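Local coordinates for protein sulfatase (Bacteroides fragilis CAG:558, PDB 6USS) that probably hydrolyses aryl sulfate esters as a calcium-dependent arylsulfatase of a gut bacterium, studied here as a catalytic mutant, at residues Arg105-Thr110 and Ala127-Asn132. The protein carries 1 engineered substitution. Numbering follows the deposited sequence.
Sequences RVTNWT and ADWNVN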
loop_
_atom_site.group_PDB
_atom_site.type_symbol
_atom_site.label_atom_id
_atom_site.label_comp_id
_atom_site.label_asym_id
_atom_site.label_seq_id
_atom_site.Cartn_x
_atom_site.Cartn_y
_atom_site.Cartn_z
ATOM N N ARG A 105 7.115 9.041 22.346
ATOM C CA ARG A 105 7.107 10.499 22.448
ATOM C C ARG A 105 6.094 11.183 21.538
ATOM O O ARG A 105 6.158 12.407 21.371
ATOM C CB ARG A 105 8.489 11.091 22.170
ATOM C CG ARG A 105 9.549 10.578 23.106
ATOM C CD ARG A 105 10.911 10.813 22.527
ATOM N NE ARG A 105 11.956 10.801 23.540
ATOM C CZ ARG A 105 13.208 11.177 23.303
ATOM N NH1 ARG A 105 13.548 11.598 22.095
ATOM N NH2 ARG A 105 14.123 11.138 24.264
ATOM N N VAL A 106 5.170 10.443 20.934
ATOM C CA VAL A 106 4.026 11.081 20.293
ATOM C C VAL A 106 2.959 11.225 21.368
ATOM O O VAL A 106 1.984 10.468 21.388
ATOM C CB VAL A 106 3.515 10.266 19.086
ATOM C CG1 VAL A 106 2.701 11.128 18.179
ATOM C CG2 VAL A 106 4.667 9.655 18.319
ATOM N N THR A 107 3.152 12.179 22.287
ATOM C CA THR A 107 2.421 12.230 23.553
ATOM C C THR A 107 1.275 13.226 23.551
ATOM O O THR A 107 0.498 13.249 24.512
ATOM C CB THR A 107 3.370 12.556 24.729
ATOM O OG1 THR A 107 4.288 13.588 24.355
ATOM C CG2 THR A 107 4.161 11.316 25.165
ATOM N N ASN A 108 1.150 14.049 22.518
ATOM C CA ASN A 108 -0.031 14.874 22.325
ATOM C C ASN A 108 -0.486 14.703 20.881
ATOM O O ASN A 108 0.161 14.004 20.095
ATOM C CB ASN A 108 0.270 16.330 22.678
ATOM C CG ASN A 108 -0.969 17.123 22.946
ATOM O OD1 ASN A 108 -2.088 16.648 22.727
ATOM N ND2 ASN A 108 -0.785 18.362 23.399
ATOM N N TRP A 109 -1.597 15.336 20.505
ATOM C CA TRP A 109 -2.175 15.030 19.198
ATOM C C TRP A 109 -1.424 15.717 18.049
ATOM O O TRP A 109 -0.971 16.856 18.161
ATOM C CB TRP A 109 -3.667 15.382 19.166
ATOM C CG TRP A 109 -4.003 16.835 19.205
ATOM C CD1 TRP A 109 -4.237 17.591 20.318
ATOM C CD2 TRP A 109 -4.179 17.706 18.076
ATOM N NE1 TRP A 109 -4.539 18.888 19.953
ATOM C CE2 TRP A 109 -4.508 18.984 18.583
ATOM C CE3 TRP A 109 -4.093 17.528 16.689
ATOM C CZ2 TRP A 109 -4.740 20.085 17.747
ATOM C CZ3 TRP A 109 -4.335 18.615 15.862
ATOM C CH2 TRP A 109 -4.651 19.880 16.396
ATOM N N THR A 110 -1.292 15.005 16.935
ATOM C CA THR A 110 -0.490 15.458 15.807
ATOM C C THR A 110 -1.362 15.840 14.617
ATOM O O THR A 110 -2.454 15.291 14.422
ATOM C CB THR A 110 0.497 14.377 15.363
ATOM O OG1 THR A 110 -0.223 13.304 14.753
ATOM C CG2 THR A 110 1.265 13.841 16.544
ATOM N N ALA A 127 7.747 19.103 26.433
ATOM C CA ALA A 127 8.842 18.280 25.927
ATOM C C ALA A 127 9.042 18.527 24.440
ATOM O O ALA A 127 8.124 18.944 23.725
ATOM C CB ALA A 127 8.559 16.800 26.163
ATOM N N ASP A 128 10.266 18.284 23.972
ATOM C CA ASP A 128 10.538 18.335 22.534
ATOM C C ASP A 128 10.087 17.002 21.952
ATOM O O ASP A 128 10.888 16.134 21.598
ATOM C CB ASP A 128 12.007 18.608 22.254
ATOM C CG ASP A 128 12.304 18.745 20.769
ATOM O OD1 ASP A 128 11.357 18.773 19.951
ATOM O OD2 ASP A 128 13.502 18.800 20.424
ATOM N N TRP A 129 8.771 16.856 21.848
ATOM C CA TRP A 129 8.141 15.585 21.544
ATOM C C TRP A 129 7.995 15.381 20.025
ATOM O O TRP A 129 8.325 16.251 19.218
ATOM C CB TRP A 129 6.806 15.503 22.287
ATOM C CG TRP A 129 5.732 16.465 21.839
ATOM C CD1 TRP A 129 5.597 17.792 22.188
ATOM C CD2 TRP A 129 4.619 16.163 20.982
ATOM N NE1 TRP A 129 4.466 18.326 21.591
ATOM C CE2 TRP A 129 3.849 17.347 20.854
ATOM C CE3 TRP A 129 4.194 15.003 20.318
ATOM C CZ2 TRP A 129 2.684 17.401 20.083
ATOM C CZ3 TRP A 129 3.035 15.063 19.550
ATOM C CH2 TRP A 129 2.294 16.256 19.440
ATOM N N ASN A 130 7.528 14.191 19.642
ATOM C CA ASN A 130 7.564 13.743 18.246
ATOM C C ASN A 130 6.301 14.176 17.497
ATOM O O ASN A 130 5.455 13.363 17.115
ATOM C CB ASN A 130 7.757 12.233 18.182
ATOM C CG ASN A 130 9.210 11.833 18.317
ATOM O OD1 ASN A 130 10.096 12.562 17.891
ATOM N ND2 ASN A 130 9.463 10.670 18.908
ATOM N N VAL A 131 6.223 15.484 17.235
ATOM C CA VAL A 131 5.063 16.135 16.628
ATOM C C VAL A 131 4.698 15.488 15.301
ATOM O O VAL A 131 3.582 15.668 14.808
ATOM C CB VAL A 131 5.314 17.638 16.406
ATOM C CG1 VAL A 131 5.450 18.362 17.731
ATOM C CG2 VAL A 131 6.559 17.839 15.535
ATOM N N ASN A 132 5.635 14.755 14.697
ATOM C CA ASN A 132 5.392 14.198 13.378
ATOM C C ASN A 132 4.901 12.763 13.415
ATOM O O ASN A 132 4.561 12.223 12.351
ATOM C CB ASN A 132 6.656 14.276 12.521
ATOM C CG ASN A 132 6.886 15.662 11.936
ATOM O OD1 ASN A 132 6.019 16.549 12.010
ATOM N ND2 ASN A 132 8.070 15.861 11.366
#
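Close to, but not part of, the calcium site of this sulfatase, the loop 105-110 that leaves helix 101-104 folds around the indole of Trp-129, from the loop between strands 124-125 and 133-135. The ring lies between two side chains. Asn-108 CB sits over one face, 4.0 Å from the centroid of the Trp-129 six-membered ring in a CH-pi contact, while Val-131 CG1, from the tryptophan's own segment, covers the opposite face toward the rim. At the indole edge, Thr-110 CG2 approaches Trp-129 CZ3 to 3.7 Å, and Arg-105 O lies near the ring plane, 3.4 Å from CE3 of Trp-129. With CG between the backbone N and carbonyl carbon (chi1 67°), Trp-129 sends its ring across the 105-110 backbone. Its NE1 and Asn-108 ND2 hydrogen-bond to the two carboxylate oxygens of Asp-118, which thus ties together the ring and the residue over its face.

One backbone bond joins the two loops: Asn-130 N donates to Arg-105 O over 2.8 Å, nearly straight at 169°, from above the carbonyl plane. Arg-105 has the positive phi of a residue leaving a helix, and inverse gamma turns centred on Val-106 and Asn-130 bend the two chains near this bond. Asn-130 ND2 rests 3.4 Å from Arg-105 CB and bonds to His-104 O, at the end of the same helix. Arg-105 itself, extended from CG to NE, carries its guanidinium away to Gly-498 O. Within 105-110, Asn-108 OD1 accepts a bent (145°) 2.6 Å hydrogen bond from Trp-109 N, above the carbonyl plane. The Trp-109 side chain lies about 8 Å from the calcium ion.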